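Side-chain contacts in spindle assembly checkpoint serine/threonine-protein kinase BUB1 (Saccharomyces cerevisiae, PDB 3ESL), which phosphorylates serine and threonine residues of proteins and acts in the mitotic spindle assembly checkpoint, which delays anaphase until chromosomes are bioriented: residues N21-M26 and L64-D69; L34-W39 and R57-R62. All coordinates share one frame; numbering follows the deposited sequence.

Interaction 1 of 2, residues N21-M26 and L64-D69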
loop_
_atom_site.group_PDB
_atom_site.type_symbol
_atom_site.label_atom_id
_atom_site.label_comp_id
_atom_site.label_asym_id
_atom_site.label_seq_id
_atom_site.Cartn_x
_atom_site.Cartn_y
_atom_site.Cartn_z
ATOM N N ASN A 21 -2.103 5.539 24.829
ATOM C CA ASN A 21 -3.197 5.544 25.800
ATOM C C ASN A 21 -4.571 5.181 25.237
ATOM O O ASN A 21 -5.380 4.572 25.933
ATOM C CB ASN A 21 -3.328 6.923 26.457
ATOM C CG ASN A 21 -2.143 7.279 27.344
ATOM O OD1 ASN A 21 -1.335 6.421 27.721
ATOM N ND2 ASN A 21 -2.038 8.560 27.684
ATOM N N ASP A 22 -4.846 5.607 24.005
ATOM C CA ASP A 22 -6.215 5.568 23.480
ATOM C C ASP A 22 -6.523 4.458 22.468
ATOM O O ASP A 22 -7.678 4.020 22.382
ATOM C CB ASP A 22 -6.606 6.926 22.882
ATOM C CG ASP A 22 -6.643 8.044 23.917
ATOM O OD1 ASP A 22 -6.670 7.756 25.135
ATOM O OD2 ASP A 22 -6.655 9.223 23.499
ATOM N N LEU A 23 -5.520 4.008 21.715
ATOM C CA LEU A 23 -5.762 3.090 20.588
ATOM C C LEU A 23 -6.526 1.849 20.966
ATOM O O LEU A 23 -7.460 1.434 20.258
ATOM C CB LEU A 23 -4.461 2.620 19.941
ATOM C CG LEU A 23 -3.810 3.312 18.759
ATOM C CD1 LEU A 23 -2.546 2.536 18.441
ATOM C CD2 LEU A 23 -4.728 3.400 17.524
ATOM N N GLU A 24 -6.114 1.246 22.080
ATOM C CA GLU A 24 -6.619 -0.073 22.456
ATOM C C GLU A 24 -8.142 -0.123 22.616
ATOM O O GLU A 24 -8.755 -1.147 22.317
ATOM C CB GLU A 24 -5.936 -0.563 23.727
ATOM C CG GLU A 24 -6.214 -2.026 24.044
ATOM C CD GLU A 24 -5.287 -2.570 25.104
ATOM O OE1 GLU A 24 -4.961 -1.813 26.048
ATOM O OE2 GLU A 24 -4.881 -3.750 24.987
ATOM N N ASP A 25 -8.736 0.975 23.070
ATOM C CA ASP A 25 -10.170 1.017 23.359
ATOM C C ASP A 25 -11.016 1.624 22.231
ATOM O O ASP A 25 -12.230 1.785 22.389
ATOM C CB ASP A 25 -10.417 1.791 24.648
ATOM C CG ASP A 25 -9.811 1.112 25.868
ATOM O OD1 ASP A 25 -9.719 -0.141 25.905
ATOM O OD2 ASP A 25 -9.428 1.854 26.793
ATOM N N MET A 26 -10.387 1.956 21.100
ATOM C CA MET A 26 -11.124 2.627 20.013
ATOM C C MET A 26 -11.920 1.669 19.156
ATOM O O MET A 26 -11.490 0.527 18.950
ATOM C CB MET A 26 -10.163 3.392 19.103
ATOM C CG MET A 26 -9.608 4.642 19.759
ATOM S SD MET A 26 -8.542 5.580 18.657
ATOM C CE MET A 26 -9.723 6.319 17.509
ATOM N N LEU A 64 0.596 0.192 9.885
ATOM C CA LEU A 64 0.449 -1.047 9.103
ATOM C C LEU A 64 0.547 -2.279 10.005
ATOM O O LEU A 64 -0.272 -3.204 9.915
ATOM C CB LEU A 64 1.479 -1.099 7.985
ATOM C CG LEU A 64 1.319 0.010 6.934
ATOM C CD1 LEU A 64 2.401 -0.106 5.839
ATOM C CD2 LEU A 64 -0.098 0.005 6.325
ATOM N N ILE A 65 1.518 -2.247 10.910
ATOM C CA ILE A 65 1.767 -3.362 11.838
ATOM C C ILE A 65 0.623 -3.535 12.831
ATOM O O ILE A 65 0.174 -4.656 13.083
ATOM C CB ILE A 65 3.132 -3.182 12.562
ATOM C CG1 ILE A 65 4.282 -3.355 11.562
ATOM C CG2 ILE A 65 3.272 -4.148 13.768
ATOM C CD1 ILE A 65 4.345 -4.728 10.901
ATOM N N TYR A 66 0.125 -2.426 13.374
ATOM C CA TYR A 66 -0.948 -2.491 14.361
ATOM C C TYR A 66 -2.266 -3.000 13.766
ATOM O O TYR A 66 -2.967 -3.814 14.376
ATOM C CB TYR A 66 -1.165 -1.128 14.997
ATOM C CG TYR A 66 -2.054 -1.157 16.218
ATOM C CD1 TYR A 66 -1.517 -1.416 17.479
ATOM C CD2 TYR A 66 -3.420 -0.918 16.117
ATOM C CE1 TYR A 66 -2.325 -1.434 18.603
ATOM C CE2 TYR A 66 -4.238 -0.942 17.234
ATOM C CZ TYR A 66 -3.683 -1.197 18.473
ATOM O OH TYR A 66 -4.495 -1.211 19.592
ATOM N N ILE A 67 -2.588 -2.524 12.570
ATOM C CA ILE A 67 -3.890 -2.777 11.976
ATOM C C ILE A 67 -3.924 -4.095 11.159
ATOM O O ILE A 67 -4.997 -4.690 10.990
ATOM C CB ILE A 67 -4.342 -1.551 11.119
ATOM C CG1 ILE A 67 -4.387 -0.257 11.965
ATOM C CG2 ILE A 67 -5.668 -1.840 10.378
ATOM C CD1 ILE A 67 -5.547 -0.158 12.989
ATOM N N GLN A 68 -2.761 -4.572 10.705
ATOM C CA GLN A 68 -2.691 -5.679 9.718
ATOM C C GLN A 68 -3.386 -6.994 10.103
ATOM O O GLN A 68 -3.901 -7.696 9.229
ATOM C CB GLN A 68 -1.251 -5.991 9.300
ATOM C CG GLN A 68 -0.367 -6.556 10.433
ATOM C CD GLN A 68 0.994 -7.052 9.965
ATOM O OE1 GLN A 68 1.861 -7.388 10.785
ATOM N NE2 GLN A 68 1.192 -7.098 8.655
ATOM N N ASP A 69 -3.377 -7.338 11.380
ATOM C CA ASP A 69 -3.943 -8.633 11.781
ATOM C C ASP A 69 -5.412 -8.528 12.198
ATOM O O ASP A 69 -6.055 -9.549 12.483
ATOM C CB ASP A 69 -3.082 -9.325 12.850
ATOM C CG ASP A 69 -1.783 -9.916 12.281
ATOM O OD1 ASP A 69 -1.799 -10.483 11.165
ATOM O OD2 ASP A 69 -0.744 -9.828 12.964
#

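Interaction 2 of 2, residues L34-W39 and R57-R62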
loop_
_atom_site.group_PDB
_atom_site.type_symbol
_atom_site.label_atom_id
_atom_site.label_comp_id
_atom_site.label_asym_id
_atom_site.label_seq_id
_atom_site.Cartn_x
_atom_site.Cartn_y
_atom_site.Cartn_z
ATOM N N LEU A 34 -4.585 7.744 11.053
ATOM C CA LEU A 34 -4.799 8.616 9.890
ATOM C C LEU A 34 -4.664 10.092 10.254
ATOM O O LEU A 34 -3.998 10.847 9.537
ATOM C CB LEU A 34 -6.170 8.377 9.248
ATOM C CG LEU A 34 -6.355 7.054 8.524
ATOM C CD1 LEU A 34 -7.821 6.912 8.148
ATOM C CD2 LEU A 34 -5.482 7.006 7.274
ATOM N N ASP A 35 -5.273 10.495 11.371
ATOM C CA ASP A 35 -5.213 11.896 11.819
ATOM C C ASP A 35 -3.762 12.310 12.007
ATOM O O ASP A 35 -3.327 13.365 11.532
ATOM C CB ASP A 35 -5.966 12.084 13.134
ATOM C CG ASP A 35 -7.466 12.214 12.953
ATOM O OD1 ASP A 35 -7.937 12.441 11.816
ATOM O OD2 ASP A 35 -8.170 12.097 13.981
ATOM N N TYR A 36 -3.001 11.442 12.667
ATOM C CA TYR A 36 -1.605 11.744 12.976
ATOM C C TYR A 36 -0.765 11.808 11.698
ATOM O O TYR A 36 -0.009 12.749 11.503
ATOM C CB TYR A 36 -1.081 10.728 13.988
ATOM C CG TYR A 36 0.322 10.959 14.510
ATOM C CD1 TYR A 36 0.891 12.240 14.527
ATOM C CD2 TYR A 36 1.058 9.893 15.038
ATOM C CE1 TYR A 36 2.183 12.449 15.045
ATOM C CE2 TYR A 36 2.360 10.088 15.543
ATOM C CZ TYR A 36 2.900 11.368 15.545
ATOM O OH TYR A 36 4.174 11.557 16.028
ATOM N N MET A 37 -0.933 10.835 10.800
ATOM C CA MET A 37 -0.181 10.815 9.545
ATOM C C MET A 37 -0.477 12.015 8.639
ATOM O O MET A 37 0.430 12.581 8.019
ATOM C CB MET A 37 -0.421 9.488 8.808
ATOM C CG MET A 37 0.222 8.326 9.528
ATOM S SD MET A 37 -0.051 6.781 8.630
ATOM C CE MET A 37 -1.817 6.575 8.735
ATOM N N ILE A 38 -1.743 12.422 8.591
ATOM C CA ILE A 38 -2.134 13.583 7.809
ATOM C C ILE A 38 -1.463 14.820 8.404
ATOM O O ILE A 38 -0.920 15.635 7.656
ATOM C CB ILE A 38 -3.660 13.737 7.739
ATOM C CG1 ILE A 38 -4.255 12.601 6.884
ATOM C CG2 ILE A 38 -4.065 15.102 7.149
ATOM C CD1 ILE A 38 -5.743 12.451 7.013
ATOM N N TRP A 39 -1.465 14.921 9.731
ATOM C CA TRP A 39 -0.819 16.060 10.416
ATOM C C TRP A 39 0.693 16.094 10.155
ATOM O O TRP A 39 1.268 17.154 9.861
ATOM C CB TRP A 39 -1.115 16.052 11.914
ATOM C CG TRP A 39 -0.385 17.151 12.629
ATOM C CD1 TRP A 39 -0.785 18.455 12.748
ATOM C CD2 TRP A 39 0.890 17.053 13.278
ATOM N NE1 TRP A 39 0.169 19.181 13.436
ATOM C CE2 TRP A 39 1.202 18.343 13.782
ATOM C CE3 TRP A 39 1.800 16.002 13.492
ATOM C CZ2 TRP A 39 2.384 18.607 14.488
ATOM C CZ3 TRP A 39 2.981 16.263 14.195
ATOM C CH2 TRP A 39 3.260 17.565 14.686
ATOM N N ARG A 57 7.575 8.015 8.282
ATOM C CA ARG A 57 7.881 6.623 7.933
ATOM C C ARG A 57 7.568 5.701 9.103
ATOM O O ARG A 57 6.891 4.687 8.926
ATOM C CB ARG A 57 9.340 6.454 7.460
ATOM C CG ARG A 57 9.659 5.004 7.054
ATOM C CD ARG A 57 10.917 4.831 6.200
ATOM N NE ARG A 57 10.932 3.471 5.637
ATOM C CZ ARG A 57 11.709 3.037 4.642
ATOM N NH1 ARG A 57 12.581 3.853 4.049
ATOM N NH2 ARG A 57 11.610 1.768 4.234
ATOM N N SER A 58 8.048 6.064 10.293
ATOM C CA SER A 58 7.819 5.277 11.516
ATOM C C SER A 58 6.345 5.130 11.886
ATOM O O SER A 58 5.905 4.058 12.309
ATOM C CB SER A 58 8.599 5.883 12.690
ATOM O OG SER A 58 8.103 5.407 13.931
ATOM N N THR A 59 5.586 6.210 11.729
ATOM C CA THR A 59 4.171 6.212 12.063
ATOM C C THR A 59 3.412 5.317 11.086
ATOM O O THR A 59 2.517 4.573 11.502
ATOM C CB THR A 59 3.605 7.640 12.091
ATOM O OG1 THR A 59 4.347 8.395 13.061
ATOM C CG2 THR A 59 2.149 7.627 12.522
ATOM N N MET A 60 3.777 5.386 9.812
ATOM C CA MET A 60 3.079 4.594 8.795
ATOM C C MET A 60 3.360 3.109 9.061
ATOM O O MET A 60 2.464 2.271 8.973
ATOM C CB MET A 60 3.513 4.998 7.390
ATOM C CG MET A 60 2.998 6.368 6.988
ATOM S SD MET A 60 3.490 6.794 5.315
ATOM C CE MET A 60 2.411 5.722 4.401
ATOM N N GLU A 61 4.606 2.797 9.415
ATOM C CA GLU A 61 4.976 1.414 9.724
ATOM C C GLU A 61 4.212 0.914 10.951
ATOM O O GLU A 61 3.691 -0.215 10.947
ATOM C CB GLU A 61 6.489 1.290 9.922
ATOM C CG GLU A 61 7.254 1.507 8.649
ATOM C CD GLU A 61 8.746 1.301 8.821
ATOM O OE1 GLU A 61 9.175 0.982 9.952
ATOM O OE2 GLU A 61 9.464 1.455 7.812
ATOM N N ARG A 62 4.144 1.741 11.992
ATOM C CA ARG A 62 3.364 1.410 13.190
ATOM C C ARG A 62 1.907 1.127 12.837
ATOM O O ARG A 62 1.322 0.142 13.309
ATOM C CB ARG A 62 3.442 2.536 14.226
ATOM C CG ARG A 62 4.726 2.542 15.031
ATOM C CD ARG A 62 4.802 3.791 15.904
ATOM N NE ARG A 62 4.055 3.646 17.151
ATOM C CZ ARG A 62 4.000 4.585 18.095
ATOM N NH1 ARG A 62 4.635 5.727 17.919
ATOM N NH2 ARG A 62 3.310 4.382 19.210
#

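Interaction 1 of 2, residues N21-M26 and L64-D69
The phenol ring of Tyr-66 takes the methyl group CD1 of Leu-23 over the centre of one face, while CD1 of its helix neighbour Ile-67 lies at the ring edge, in plane. The Leu-23 methyl carbon stands 3.9 Å from the centroid of the Tyr-66 ring and only 10° off the ring normal, a CH-pi contact with the methyl centred on the pi cloud. Tyr-66 has CG anti to its backbone N (chi1 -168°), a torsion that carries the ring away from the last turns of helix 49-67 to the loop that follows helix 4-21. Together the two side chains, approaching from opposite directions, fill the 9.6 Å between CA of Leu-23 and CA of Tyr-66. Tyrosine suits its place because it offers the methyl a broad flat face and is long enough for its OH to reach the start of the 3-10 turn 23-25, 3.8 Å from CB of Leu-23 and 3.7 Å from CA of Glu-24. Leucine suits the turn because its side chain also packs on Pro-29 and Phe-33 of helix 29-47; Glu-24, at the margin, can keep its carboxylate exposed. Replacing Tyr-66 by an alanine would probably leave the Leu-23 methyl without its aromatic platform and open a gap between loop and helix. The contact is thus apolar, resting on dispersion and CH-pi attraction rather than on paired polar groups.

Interaction 2 of 2, residues L34-W39 and R57-R62
Met-37 and Thr-59 mark the closest backbone approach, 6.8 Å between their CA atoms, where the helical segments 34-39 and 57-62 run nearly antiparallel, with 161° between their directions and axes 10.0 Å apart. The small, branched Thr-59 suits this point of closest approach, for its methyl CG2 meets two side chains at once. It lies 3.6 Å from CD2 of Tyr-36, approaching that ring obliquely, and equally near CG of Met-37, whose side chain slides past it in the opposite direction. OG1 of Thr-59 lies beside its backbone N (chi1 -59°), which leaves CG2 anti to that N and turned to the neighbouring helix; the hydroxyl hydrogen-bonds to the carbonyl O of Val-55, one turn earlier. A polar atom in a buried interface is thereby satisfied within its own helix, although OG1 still touches Tyr-36, at 3.6 Å from CE2. Both segments belong to the Mad3/BUB1 homology region, part of the TPR clan, and their antiparallel helix packing is the kind of arrangement on which TPR-like helical arrays are built. Tyrosine serves at position 36 because its ring can pack against Thr-59 while its hydroxyl reaches helix 4-21, where it hydrogen-bonds to Glu-16; the ring also stacks with Tyr-15. Farther along the interface the two methionines cross at about a right angle, SD of Met-37 lying 3.5 Å from CG of Met-60. The chain of Met-37 is extended through chi2 (-179°), which brings SD up to Met-60, and the bend at chi3 turns the terminal methyl CE away from it. Unbranched and flexible, the methionines can fit between neighbouring helices: Met-37 also touches Ile-82, and Met-60 touches Tyr-86, both on helix 77-90.

How the interactions relate
Interactions 1 and 2 lie about 12 Å apart, centre to centre, and share helix 49-67. Interaction 2 uses the middle of that helix and interaction 1 its C-terminal end. Along the chain the order is 21-26, 34-39, 57-62, 64-69, so the pairing of helices 29-47 and 49-67 falls between the two segments of interaction 1 in the sequence. The inner contact packs consecutive helices; the outer one brings the connection after helix 4-21 against the C-terminal part of helix 49-67. Together they tie helix 49-67 to helix 29-47 and to the connection that follows helix 4-21, within the TPR-related N-terminal domain of BUB1, separate from its kinase domain.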